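Local structure of CELL WALL surface anchor family protein (Streptococcus pneumoniae, 2X9Z) at residues D55-G60 against I114-T119; K7-K12 against T254-V259; D182-Q187 against K216-S221; N156-L161 against T205-D210; V70-V75 against A108-K113. The protein builds the repetitive backbone of the Streptococcus pneumoniae pilus, a surface-anchored fibre involved in cell adhesion. The protein carries 1 engineered substitution. All blocks are in the same frame, centred on the assembly; numbering follows the deposited sequence. Where two conformers were deposited one is given.

How the contacts relate
Contacts 1, 2 and 5 belong to one part of the fold, contacts 3 and 4 to another. Contact 1 joins strands 50-57 and 110-120 from two facing sheets; contact 5, about 21 Å away between centres, lies at the N-terminal start of strand 110-120, where it pairs with strand 61-72. Contact 2, its centre about 10 Å from that of contact 1, brings the two chain ends together and so encloses all the others in sequence; K7 reaches D55 of contact 1. Contacts 3 and 4 alternate along the chain, centres about 14 Å apart, their sheets packing through L183, F217, L159 and L161. A salt bridge from K216 to E255 ties contact 3 to contact 2, connecting the two parts.

Contact 1: residues D55-G60 against I114-T119; sequences DRMTEG and ITYSAT
Y116 of strand 110-120 reaches across to D55 and M57 on strand 50-57, which belongs to the facing sheet. From CB the ring is launched with CG between the backbone N and the carbonyl carbon (chi1 68°), and this sends it straight at the opposite strand. Along one side of the ring, CE1 lies 3.9 Å from the terminal methyl CE of M57, a selenomethionine. Along the other side, CE2 approaches D55 OD2 to 3.3 Å. At the tip, OH is 2.7 Å from the same D55 OD2, a weak hydrogen bond whose proton has another acceptor within reach. The carboxylate and the ring stand nearly perpendicular, their planes 80° apart. SE of M57 rests 3.8 Å from A118 CB, and the bend at chi3 (75°) turns CE to the Y116 ring. The second carboxylate oxygen, D55 OD1, accepts a hydrogen bond from K7 NZ, the nitrogen joined covalently to N132. D55 and the Y116 hydroxyl therefore form a buried polar island within the apolar filling between the sheets. In pilins of this kind an acidic residue beside a Lys-Asn isopeptide bond promotes its formation; the position of D55 is consistent with such a role.

Contact 2: residues K7-K12 against T254-V259; sequences KDFKGK and TEPKVV
The F9 ring lies against P256, whose CB sits over one face in a CH-pi contact, 4.0 Å from the ring centroid and 23° off its normal. P256 CB is displaced toward the rim, closest to F9 CZ at 3.7 Å. The same CZ meets K257 O at the ring edge, near the ring plane, at 3.4 Å, and lies 3.6 Å from V258 CG1. With CG of F9 anti to its own carbonyl carbon (chi1 -56°), the ring swings over to the C-terminal segment. On the other flank of P256 runs K7, crossing it at about a right angle, with K7 CD 4.0 Å from P256 CD. The K7 side chain is fully extended past the proline, and its NZ is covalently linked to N132 CG, an intramolecular isopeptide bond. D8, between K7 and F9 in sequence, takes the F9 backbone N on OD1 at 2.7 Å, and its OD2 forms a salt bridge with R19. K7 O and T254 O are both acceptors; K22 NZ donates to K7 O and to T254 OG1. The direct contact is thus mainly apolar, P256 and V258 against F9 and the K7 stem, with K22 as the polar link at one end.

Contact 3: residues D182-Q187 against K216-S221; sequences DLVNAQ and KFVERS
D182 begins the pairing on both levels, backbone and side chain. Its N and O exchange hydrogen bonds with V218, and its carboxylate is gripped side-on by R220: NH2 reaches D182 OD1 and NE reaches D182 OD2, both at 2.9 Å. The two nitrogens take one oxygen each, although the carboxylate and guanidinium planes are 41° apart. D182 OD1 also accepts from T194 OG1, while a water connects D182 OD2 with V218 O. On the other face of the sheet, L183 lays CD1 over the centre of the F217 ring, 3.6 Å from the centroid and only 8° off the normal. V184 N donates to K216 O at 2.8 Å and V184 O receives K216 N at 2.9 Å. V184 CG1 runs alongside the extended lysine, touching K216 CE at 3.9 Å, and V184 CG2 meets V218 CG2 at 3.9 Å. Past an Asx turn at N185, a water accepting from K216 NZ at 2.8 Å also lies near A186 O, one of several acceptors competing for its protons. K216 NZ has its salt bridge with E255. One face thus mixes valine and lysine-stem packing with charged groups at its ends, while L183 and F217 turn to the hydrophobic interior.

Contact 4: residues N156-L161 against T205-D210; sequences NGDLTL and TVNGLD
L159 and V206 satisfy each other in an antiparallel hydrogen-bonded pair: L159 N donates to V206 O and V206 N to L159 O, each at 2.9 Å. Next in register the hydroxyls of T160 and T205 meet, OG1 to OG1 at 2.7 Å, and either may be the donor. In the other direction the strand pairing gives way to loops. G157 O receives L209 N at 3.0 Å, in the carbonyl plane and on a lone pair. D158 OD1 takes N207 ND2 at 2.8 Å; the oxygen lies in the amide plane of N207, but ND2 comes from above the carboxylate plane, 53° out of it. The two flat groups are turned 81° against each other. A water donates to both D158 OD1 and N156 O, and the backbone N of D158 is held by N154 OD1. Beside G157 CA the space is taken by L209 O and, at its positive phi (85°), by the carbonyl O of N156, a setting suited to glycine. On the apolar side L209 CD1 packs on L159 CB at 3.6 Å, and both leucines reach L183 and Y215 of the facing sheet. Beyond the regular pair, the D158-N207 side-chain bond and the L209-G157 backbone bond thus continue the link between the strands.

Contact 5: residues V70-V75 against A108-K113; sequences VTVDDV and AEKTVK
D73 holds segment 108-113 with both carboxylate oxygens. OD1 accepts the backbone N of T111 at 3.0 Å, approached on its syn side, while OD2 forms a salt bridge with K110 NZ at 2.7 Å, the ammonium lying above the carboxylate plane. K110 gets there by bending at chi2 and chi3, which curls its chain back so that CE lies 4.1 Å from V72 CG1. The backbone of D73 adds a further bond, N to T111 O at 2.8 Å. Around the carboxylate, one water bridges D73 OD2 to E109 O and another links D73 OD1 with T111 OG1, itself bonded to K41 NZ. What places D73 is the type I' turn from V72 to V75: D73 and D74 both have positive phi (48° and 68°), and V72 and V75 close it with paired hydrogen bonds. Behind it, T71 and K113 exchange backbone bonds. On the opposite face V70 CG2 packs on V112 CG1 at 4.0 Å. A two-residue I' turn is characteristic of a tight beta hairpin; here it links strand 61-72 to the outermost strand 75-76, and strand 110-120 pairs along the other edge of 61-72 in the antiparallel sheet of this Cna-B-like region.

Contact 1: residues D55-G60 against I114-T119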
# COMPACT_ATOMS: atom_id res chain seq x y z
N ASP A 55 3.86 -0.51 2.15
CA ASP A 55 2.94 -1.07 3.13
C ASP A 55 2.69 -0.07 4.27
O ASP A 55 3.63 0.46 4.85
CB ASP A 55 3.57 -2.36 3.67
CG ASP A 55 2.61 -3.22 4.46
OD1 ASP A 55 1.51 -2.78 4.86
OD2 ASP A 55 3.01 -4.38 4.69
N ARG A 56 1.43 0.19 4.58
CA ARG A 56 1.08 1.02 5.74
C ARG A 56 -0.03 0.35 6.51
O ARG A 56 -0.80 -0.43 5.95
CB ARG A 56 0.65 2.42 5.32
CG ARG A 56 1.73 3.25 4.64
CD ARG A 56 2.84 3.63 5.63
NE ARG A 56 3.83 4.55 5.06
CZ ARG A 56 4.82 4.20 4.24
NH1 ARG A 56 4.95 2.93 3.87
NH2 ARG A 56 5.67 5.11 3.79
N MSE A 57 -0.13 0.65 7.80
CA MSE A 57 -1.15 -0.01 8.61
C MSE A 57 -1.83 0.94 9.58
O MSE A 57 -1.30 2.01 9.91
CB MSE A 57 -0.58 -1.24 9.30
CG MSE A 57 0.58 -0.96 10.23
SE MSE A 57 1.77 -2.52 10.37
CE MSE A 57 2.60 -2.32 8.61
N THR A 58 -3.03 0.56 10.01
CA THR A 58 -3.84 1.43 10.87
C THR A 58 -3.25 1.49 12.28
O THR A 58 -2.44 0.65 12.67
CB THR A 58 -5.31 1.00 10.85
OG1 THR A 58 -5.41 -0.38 11.23
CG2 THR A 58 -5.87 1.15 9.44
N GLU A 59 -3.65 2.51 13.04
CA GLU A 59 -2.90 2.90 14.23
C GLU A 59 -2.89 1.87 15.37
O GLU A 59 -2.00 1.92 16.23
CB GLU A 59 -3.35 4.27 14.74
CG GLU A 59 -4.76 4.28 15.29
CD GLU A 59 -5.10 5.59 15.98
OE1 GLU A 59 -4.27 6.53 15.96
OE2 GLU A 59 -6.20 5.69 16.55
N GLY A 60 -3.84 0.94 15.37
CA GLY A 60 -3.89 -0.11 16.38
C GLY A 60 -2.87 -1.20 16.15
O GLY A 60 -2.71 -2.09 16.98
N ILE A 114 8.02 -11.29 1.35
CA ILE A 114 8.44 -10.30 2.33
C ILE A 114 7.70 -10.62 3.62
O ILE A 114 6.47 -10.75 3.63
CB ILE A 114 8.08 -8.88 1.89
CG1 ILE A 114 8.77 -8.55 0.56
CG2 ILE A 114 8.44 -7.85 2.98
CD1 ILE A 114 8.26 -7.27 -0.08
N THR A 115 8.44 -10.77 4.71
CA THR A 115 7.82 -11.06 6.00
C THR A 115 8.18 -9.98 7.00
O THR A 115 9.23 -9.33 6.90
CB THR A 115 8.25 -12.44 6.55
OG1 THR A 115 9.66 -12.45 6.79
CG2 THR A 115 7.92 -13.55 5.57
N TYR A 116 7.30 -9.78 7.98
CA TYR A 116 7.52 -8.80 9.04
C TYR A 116 6.45 -9.00 10.10
O TYR A 116 5.53 -9.79 9.91
CB TYR A 116 7.43 -7.37 8.49
CG TYR A 116 6.05 -6.97 8.05
CD1 TYR A 116 5.16 -6.35 8.93
CD2 TYR A 116 5.61 -7.22 6.75
CE1 TYR A 116 3.88 -5.98 8.53
CE2 TYR A 116 4.33 -6.86 6.34
CZ TYR A 116 3.47 -6.24 7.24
OH TYR A 116 2.21 -5.88 6.84
N SER A 117 6.56 -8.29 11.21
CA SER A 117 5.52 -8.36 12.22
C SER A 117 5.06 -6.99 12.66
O SER A 117 5.72 -5.97 12.39
CB SER A 117 5.97 -9.20 13.41
OG SER A 117 7.06 -8.60 14.08
N ALA A 118 3.91 -6.97 13.33
CA ALA A 118 3.37 -5.77 13.94
C ALA A 118 2.76 -6.18 15.27
O ALA A 118 2.44 -7.34 15.47
CB ALA A 118 2.33 -5.13 13.05
N THR A 119 2.61 -5.22 16.17
CA THR A 119 2.09 -5.52 17.50
C THR A 119 0.73 -4.85 17.68
O THR A 119 0.59 -3.65 17.43
CB THR A 119 3.04 -4.98 18.57
OG1 THR A 119 4.34 -5.56 18.37
CG2 THR A 119 2.55 -5.33 19.97

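Contact 2: residues K7-K12 against T254-V259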
# COMPACT_ATOMS: atom_id res chain seq x y z
N LYS A 7 -1.49 -10.78 0.27
CA LYS A 7 -1.02 -10.44 1.59
C LYS A 7 -1.86 -11.16 2.62
O LYS A 7 -3.09 -11.17 2.54
CB LYS A 7 -1.11 -8.94 1.83
CG LYS A 7 -0.65 -8.58 3.21
CD LYS A 7 -0.82 -7.14 3.52
CE LYS A 7 -0.21 -6.90 4.87
NZ LYS A 7 -0.00 -5.47 5.08
N ASP A 8 -1.21 -11.76 3.61
CA ASP A 8 -1.95 -12.44 4.67
C ASP A 8 -1.04 -12.64 5.87
O ASP A 8 0.11 -12.20 5.88
CB ASP A 8 -2.49 -13.78 4.15
CG ASP A 8 -3.81 -14.19 4.79
OD1 ASP A 8 -4.09 -13.80 5.95
OD2 ASP A 8 -4.59 -14.90 4.12
N PHE A 9 -1.56 -13.31 6.88
CA PHE A 9 -0.73 -13.68 8.02
C PHE A 9 0.27 -14.76 7.62
O PHE A 9 0.12 -15.39 6.57
CB PHE A 9 -1.62 -14.15 9.18
CG PHE A 9 -2.65 -13.13 9.57
CD1 PHE A 9 -4.01 -13.38 9.42
CD2 PHE A 9 -2.25 -11.90 10.07
CE1 PHE A 9 -4.95 -12.43 9.76
CE2 PHE A 9 -3.19 -10.94 10.43
CZ PHE A 9 -4.54 -11.21 10.27
N LYS A 10 1.30 -14.94 8.44
CA LYS A 10 2.35 -15.92 8.17
C LYS A 10 1.79 -17.28 7.75
O LYS A 10 0.93 -17.84 8.43
CB LYS A 10 3.25 -16.07 9.40
CG LYS A 10 4.28 -17.18 9.29
CD LYS A 10 5.24 -17.13 10.47
CE LYS A 10 6.35 -18.16 10.34
NZ LYS A 10 5.81 -19.55 10.37
N GLY A 11 2.28 -17.79 6.62
CA GLY A 11 1.91 -19.11 6.15
C GLY A 11 0.64 -19.19 5.33
O GLY A 11 0.27 -20.27 4.86
N LYS A 12 -0.04 -18.06 5.15
CA LYS A 12 -1.36 -18.07 4.54
C LYS A 12 -1.47 -17.32 3.21
O LYS A 12 -2.49 -17.44 2.53
CB LYS A 12 -2.40 -17.53 5.53
CG LYS A 12 -2.54 -18.35 6.80
CD LYS A 12 -3.64 -17.79 7.70
CE LYS A 12 -4.09 -18.79 8.76
NZ LYS A 12 -3.06 -19.02 9.81
N THR A 254 -5.83 -8.11 -1.59
CA THR A 254 -6.82 -8.11 -0.52
C THR A 254 -6.09 -8.20 0.81
O THR A 254 -4.98 -8.75 0.88
CB THR A 254 -7.83 -9.26 -0.67
OG1 THR A 254 -7.13 -10.50 -0.78
CG2 THR A 254 -8.70 -9.05 -1.91
N GLU A 255 -6.70 -7.66 1.85
CA GLU A 255 -6.01 -7.36 3.09
C GLU A 255 -6.59 -8.17 4.25
O GLU A 255 -7.80 -8.32 4.38
CB GLU A 255 -6.12 -5.85 3.37
CG GLU A 255 -5.66 -4.97 2.19
CD GLU A 255 -6.11 -3.51 2.27
OE1 GLU A 255 -5.63 -2.69 1.45
OE2 GLU A 255 -6.94 -3.16 3.14
N PRO A 256 -5.71 -8.71 5.10
CA PRO A 256 -6.15 -9.42 6.30
C PRO A 256 -6.55 -8.42 7.37
O PRO A 256 -6.19 -7.24 7.27
CB PRO A 256 -4.89 -10.18 6.72
CG PRO A 256 -3.78 -9.26 6.32
CD PRO A 256 -4.24 -8.59 5.03
N LYS A 257 -7.28 -8.87 8.37
CA LYS A 257 -7.71 -8.00 9.46
C LYS A 257 -7.52 -8.67 10.81
O LYS A 257 -7.57 -9.90 10.92
CB LYS A 257 -9.18 -7.60 9.31
CG LYS A 257 -9.47 -6.75 8.09
CD LYS A 257 -10.96 -6.49 7.97
CE LYS A 257 -11.26 -5.65 6.75
NZ LYS A 257 -10.58 -6.20 5.54
N VAL A 258 -7.29 -7.87 11.84
CA VAL A 258 -7.27 -8.37 13.20
C VAL A 258 -8.30 -7.61 14.02
O VAL A 258 -8.74 -6.52 13.64
CB VAL A 258 -5.89 -8.22 13.85
CG1 VAL A 258 -4.84 -8.94 13.03
CG2 VAL A 258 -5.53 -6.75 14.01
N VAL A 259 -8.71 -8.19 15.14
CA VAL A 259 -9.68 -7.55 16.01
C VAL A 259 -9.45 -8.05 17.43
O VAL A 259 -8.85 -9.10 17.63
CB VAL A 259 -11.13 -7.84 15.55
CG1 VAL A 259 -11.47 -9.32 15.73
CG2 VAL A 259 -12.13 -6.94 16.27

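Contact 3: residues D182-Q187 against K216-S221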
# COMPACT_ATOMS: atom_id res chain seq x y z
N ASP A 182 -11.73 6.63 -4.42
CA ASP A 182 -12.64 6.04 -3.46
C ASP A 182 -12.10 6.28 -2.06
O ASP A 182 -10.96 5.92 -1.75
CB ASP A 182 -12.79 4.55 -3.74
CG ASP A 182 -13.51 4.29 -5.05
OD1 ASP A 182 -14.66 4.76 -5.20
OD2 ASP A 182 -12.92 3.63 -5.93
N LEU A 183 -12.90 6.94 -1.23
CA LEU A 183 -12.56 7.08 0.17
C LEU A 183 -13.02 5.81 0.89
O LEU A 183 -14.22 5.51 0.92
CB LEU A 183 -13.20 8.33 0.78
CG LEU A 183 -12.76 8.64 2.21
CD1 LEU A 183 -11.29 9.03 2.27
CD2 LEU A 183 -13.63 9.73 2.83
N VAL A 184 -12.07 5.07 1.43
CA VAL A 184 -12.32 3.76 2.01
C VAL A 184 -12.01 3.81 3.50
O VAL A 184 -11.03 4.43 3.91
CB VAL A 184 -11.39 2.70 1.35
CG1 VAL A 184 -11.68 1.30 1.87
CG2 VAL A 184 -11.54 2.76 -0.18
N ASN A 185 -12.85 3.18 4.31
CA ASN A 185 -12.54 2.98 5.72
C ASN A 185 -11.30 2.08 5.77
O ASN A 185 -11.36 0.95 5.31
CB ASN A 185 -13.73 2.32 6.42
CG ASN A 185 -13.47 2.06 7.90
OD1 ASN A 185 -12.38 1.67 8.30
ND2 ASN A 185 -14.50 2.26 8.71
N ALA A 186 -10.19 2.59 6.30
CA ALA A 186 -8.92 1.88 6.23
C ALA A 186 -8.90 0.66 7.14
O ALA A 186 -8.11 -0.26 6.94
CB ALA A 186 -7.76 2.81 6.57
N GLN A 187 -9.80 0.64 8.12
CA GLN A 187 -9.82 -0.44 9.09
C GLN A 187 -10.73 -1.57 8.62
O GLN A 187 -10.35 -2.74 8.71
CB GLN A 187 -10.24 0.09 10.47
CG GLN A 187 -9.32 1.20 10.95
CD GLN A 187 -9.84 1.92 12.17
OE1 GLN A 187 -10.04 3.14 12.15
NE2 GLN A 187 -10.05 1.18 13.24
N LYS A 216 -8.74 6.23 3.84
CA LYS A 216 -7.72 6.38 2.81
C LYS A 216 -8.41 6.73 1.50
O LYS A 216 -9.46 6.18 1.18
CB LYS A 216 -6.91 5.08 2.66
CG LYS A 216 -7.74 3.84 2.38
CD LYS A 216 -6.91 2.55 2.37
CE LYS A 216 -7.76 1.34 2.01
NZ LYS A 216 -7.03 0.04 2.11
N PHE A 217 -7.83 7.67 0.74
CA PHE A 217 -8.27 7.91 -0.63
C PHE A 217 -7.49 6.97 -1.53
O PHE A 217 -6.25 7.05 -1.60
CB PHE A 217 -7.99 9.35 -1.09
CG PHE A 217 -8.89 10.39 -0.48
CD1 PHE A 217 -10.19 10.58 -0.94
CD2 PHE A 217 -8.42 11.22 0.52
CE1 PHE A 217 -11.01 11.56 -0.39
CE2 PHE A 217 -9.22 12.20 1.07
CZ PHE A 217 -10.52 12.37 0.62
N VAL A 218 -8.19 6.08 -2.24
CA VAL A 218 -7.53 5.18 -3.17
C VAL A 218 -7.81 5.67 -4.59
O VAL A 218 -8.95 5.69 -5.04
CB VAL A 218 -8.03 3.72 -3.00
CG1 VAL A 218 -7.22 2.78 -3.87
CG2 VAL A 218 -7.97 3.29 -1.53
N GLU A 219 -6.76 6.10 -5.28
CA GLU A 219 -6.92 6.61 -6.64
C GLU A 219 -7.34 5.50 -7.59
O GLU A 219 -6.68 4.45 -7.66
CB GLU A 219 -5.60 7.23 -7.11
CG GLU A 219 -5.68 7.92 -8.46
CD GLU A 219 -4.40 8.68 -8.77
OE1 GLU A 219 -4.06 9.61 -8.01
OE2 GLU A 219 -3.73 8.34 -9.77
N ARG A 220 -8.44 5.69 -8.30
CA ARG A 220 -8.73 4.80 -9.41
C ARG A 220 -7.68 5.02 -10.50
O ARG A 220 -7.35 6.15 -10.84
CB ARG A 220 -10.14 5.05 -9.95
CG ARG A 220 -11.25 4.75 -8.93
CD ARG A 220 -12.62 4.84 -9.56
NE ARG A 220 -13.67 4.65 -8.56
CZ ARG A 220 -14.97 4.71 -8.82
NH1 ARG A 220 -15.38 4.95 -10.06
NH2 ARG A 220 -15.85 4.52 -7.85
N SER A 221 -7.14 3.93 -11.03
CA SER A 221 -6.04 4.03 -11.98
C SER A 221 -6.32 5.02 -13.11
O SER A 221 -7.36 4.95 -13.76
CB SER A 221 -5.71 2.65 -12.57
OG SER A 221 -4.80 2.78 -13.63
O HOH W 1 -10.26 3.13 -5.84
O HOH W 2 -9.48 -0.96 4.00
O HOH W 3 -6.29 -0.55 4.79

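Contact 4: residues N156-L161 against T205-D210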
# COMPACT_ATOMS: atom_id res chain seq x y z
N ASN A 156 -13.61 18.51 12.86
CA ASN A 156 -14.92 18.84 12.30
C ASN A 156 -15.48 17.76 11.38
O ASN A 156 -16.57 17.90 10.85
CB ASN A 156 -14.88 20.17 11.55
CG ASN A 156 -14.30 21.29 12.38
OD1 ASN A 156 -13.25 21.84 12.05
ND2 ASN A 156 -14.97 21.64 13.48
N GLY A 157 -14.72 16.68 11.20
CA GLY A 157 -15.17 15.59 10.36
C GLY A 157 -14.86 15.80 8.89
O GLY A 157 -15.39 15.11 8.03
N ASP A 158 -13.98 16.76 8.61
CA ASP A 158 -13.57 17.05 7.23
C ASP A 158 -12.26 16.38 6.88
O ASP A 158 -11.33 16.31 7.69
CB ASP A 158 -13.46 18.57 7.02
CG ASP A 158 -14.81 19.27 7.05
OD1 ASP A 158 -15.80 18.69 6.56
OD2 ASP A 158 -14.87 20.40 7.57
N LEU A 159 -12.18 15.89 5.64
CA LEU A 159 -10.94 15.30 5.14
C LEU A 159 -10.70 15.78 3.70
O LEU A 159 -11.51 15.51 2.81
CB LEU A 159 -10.99 13.78 5.19
CG LEU A 159 -9.75 12.97 4.78
CD1 LEU A 159 -8.48 13.42 5.51
CD2 LEU A 159 -10.00 11.49 5.00
N THR A 160 -9.60 16.50 3.51
CA THR A 160 -9.30 17.14 2.23
C THR A 160 -8.15 16.45 1.50
O THR A 160 -7.07 16.22 2.06
CB THR A 160 -8.95 18.63 2.42
OG1 THR A 160 -10.08 19.30 3.01
CG2 THR A 160 -8.62 19.29 1.09
N LEU A 161 -8.39 16.15 0.23
CA LEU A 161 -7.38 15.61 -0.67
C LEU A 161 -6.81 16.74 -1.53
O LEU A 161 -7.57 17.52 -2.12
CB LEU A 161 -8.05 14.57 -1.56
CG LEU A 161 -7.25 13.97 -2.71
CD1 LEU A 161 -6.11 13.15 -2.19
CD2 LEU A 161 -8.17 13.11 -3.57
N THR A 205 -12.85 18.00 -0.80
CA THR A 205 -13.08 17.72 0.62
C THR A 205 -14.31 16.85 0.82
O THR A 205 -15.35 17.06 0.19
CB THR A 205 -13.25 19.03 1.43
OG1 THR A 205 -12.08 19.84 1.28
CG2 THR A 205 -13.47 18.72 2.91
N VAL A 206 -14.17 15.86 1.69
CA VAL A 206 -15.30 15.06 2.13
C VAL A 206 -15.69 15.50 3.54
O VAL A 206 -14.84 15.66 4.41
CB VAL A 206 -14.97 13.56 2.12
CG1 VAL A 206 -16.15 12.75 2.65
CG2 VAL A 206 -14.59 13.11 0.71
N ASN A 207 -16.99 15.72 3.76
CA ASN A 207 -17.46 16.19 5.05
C ASN A 207 -18.21 15.08 5.80
O ASN A 207 -18.55 14.05 5.21
CB ASN A 207 -18.37 17.40 4.88
CG ASN A 207 -17.90 18.34 3.77
OD1 ASN A 207 -18.54 18.44 2.72
ND2 ASN A 207 -16.80 19.04 4.01
N GLY A 208 -18.45 15.30 7.09
CA GLY A 208 -19.34 14.44 7.85
C GLY A 208 -18.78 13.08 8.23
O GLY A 208 -19.53 12.13 8.45
N LEU A 209 -17.45 12.99 8.31
CA LEU A 209 -16.77 11.74 8.63
C LEU A 209 -16.60 11.55 10.13
O LEU A 209 -16.81 12.48 10.91
CB LEU A 209 -15.41 11.68 7.92
CG LEU A 209 -15.47 11.71 6.39
CD1 LEU A 209 -14.11 11.99 5.78
CD2 LEU A 209 -16.06 10.40 5.88
N ASP A 210 -16.23 10.34 10.54
CA ASP A 210 -16.00 10.04 11.94
C ASP A 210 -14.57 10.42 12.31
O ASP A 210 -13.61 9.87 11.78
CB ASP A 210 -16.25 8.55 12.20
CG ASP A 210 -15.88 8.12 13.61
OD1 ASP A 210 -15.56 8.99 14.46
OD2 ASP A 210 -15.90 6.90 13.88
O HOH W 4 -17.44 18.27 8.43

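Contact 5: residues V70-V75 against A108-K113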
# COMPACT_ATOMS: atom_id res chain seq x y z
N VAL A 70 13.29 -10.42 3.30
CA VAL A 70 12.88 -10.60 1.92
C VAL A 70 13.66 -11.72 1.23
O VAL A 70 14.89 -11.79 1.33
CB VAL A 70 12.98 -9.28 1.11
CG1 VAL A 70 14.38 -8.69 1.19
CG2 VAL A 70 12.55 -9.49 -0.34
N THR A 71 12.93 -12.59 0.55
CA THR A 71 13.50 -13.73 -0.16
C THR A 71 12.97 -13.77 -1.59
O THR A 71 11.86 -13.30 -1.87
CB THR A 71 13.15 -15.08 0.53
OG1 THR A 71 11.73 -15.25 0.57
CG2 THR A 71 13.72 -15.13 1.95
N VAL A 72 13.78 -14.32 -2.49
CA VAL A 72 13.33 -14.68 -3.82
C VAL A 72 13.50 -16.19 -3.97
O VAL A 72 14.59 -16.71 -3.75
CB VAL A 72 14.13 -13.97 -4.92
CG1 VAL A 72 13.67 -14.45 -6.30
CG2 VAL A 72 13.99 -12.46 -4.79
N ASP A 73 12.42 -16.90 -4.29
CA ASP A 73 12.40 -18.36 -4.32
C ASP A 73 13.02 -18.94 -3.05
O ASP A 73 13.76 -19.91 -3.08
CB ASP A 73 13.09 -18.89 -5.58
CG ASP A 73 12.29 -18.62 -6.85
OD1 ASP A 73 11.11 -18.23 -6.77
OD2 ASP A 73 12.84 -18.80 -7.96
N ASP A 74 12.68 -18.32 -1.92
CA ASP A 74 13.13 -18.75 -0.59
C ASP A 74 14.63 -18.59 -0.33
O ASP A 74 15.17 -19.15 0.62
CB ASP A 74 12.67 -20.19 -0.31
CG ASP A 74 11.16 -20.32 -0.23
OD1 ASP A 74 10.51 -19.46 0.41
OD2 ASP A 74 10.61 -21.29 -0.79
N VAL A 75 15.30 -17.79 -1.17
CA VAL A 75 16.70 -17.43 -0.92
C VAL A 75 16.74 -15.97 -0.46
O VAL A 75 16.24 -15.09 -1.16
CB VAL A 75 17.57 -17.61 -2.18
CG1 VAL A 75 19.01 -17.21 -1.89
CG2 VAL A 75 17.50 -19.05 -2.68
N ALA A 108 11.40 -18.84 -15.64
CA ALA A 108 10.21 -19.30 -14.94
C ALA A 108 9.74 -18.20 -14.00
O ALA A 108 10.50 -17.29 -13.67
CB ALA A 108 10.50 -20.58 -14.15
N GLU A 109 8.50 -18.30 -13.56
CA GLU A 109 7.94 -17.40 -12.57
C GLU A 109 8.83 -17.36 -11.33
O GLU A 109 9.33 -18.40 -10.88
CB GLU A 109 6.56 -17.91 -12.19
CG GLU A 109 5.66 -16.93 -11.48
CD GLU A 109 4.29 -17.54 -11.22
OE1 GLU A 109 4.24 -18.66 -10.66
OE2 GLU A 109 3.28 -16.92 -11.60
N LYS A 110 9.04 -16.16 -10.78
CA LYS A 110 9.85 -15.98 -9.58
C LYS A 110 8.94 -15.52 -8.44
O LYS A 110 8.03 -14.72 -8.64
CB LYS A 110 10.96 -14.95 -9.80
CG LYS A 110 11.96 -15.31 -10.91
CD LYS A 110 12.70 -16.62 -10.64
CE LYS A 110 14.00 -16.37 -9.91
NZ LYS A 110 14.70 -17.64 -9.52
N THR A 111 9.18 -16.04 -7.24
CA THR A 111 8.34 -15.72 -6.10
C THR A 111 9.10 -14.89 -5.09
O THR A 111 10.08 -15.35 -4.50
CB THR A 111 7.86 -17.00 -5.41
OG1 THR A 111 7.10 -17.78 -6.34
CG2 THR A 111 6.99 -16.66 -4.21
N VAL A 112 8.63 -13.66 -4.86
CA VAL A 112 9.21 -12.80 -3.84
C VAL A 112 8.35 -12.90 -2.59
O VAL A 112 7.13 -12.81 -2.68
CB VAL A 112 9.26 -11.32 -4.28
CG1 VAL A 112 9.97 -10.47 -3.23
CG2 VAL A 112 9.97 -11.18 -5.62
N LYS A 113 8.98 -13.12 -1.44
CA LYS A 113 8.26 -13.14 -0.18
C LYS A 113 8.88 -12.14 0.79
O LYS A 113 10.09 -12.12 1.01
CB LYS A 113 8.29 -14.55 0.43
CG LYS A 113 7.56 -14.68 1.76
CD LYS A 113 7.52 -16.14 2.19
CE LYS A 113 7.00 -16.32 3.59
NZ LYS A 113 7.05 -17.76 3.97
O HOH W 5 10.58 -16.29 -1.78
O HOH W 6 10.80 -13.60 3.46
O HOH W 7 11.37 -19.99 -9.82
O HOH W 8 8.79 -19.67 -7.48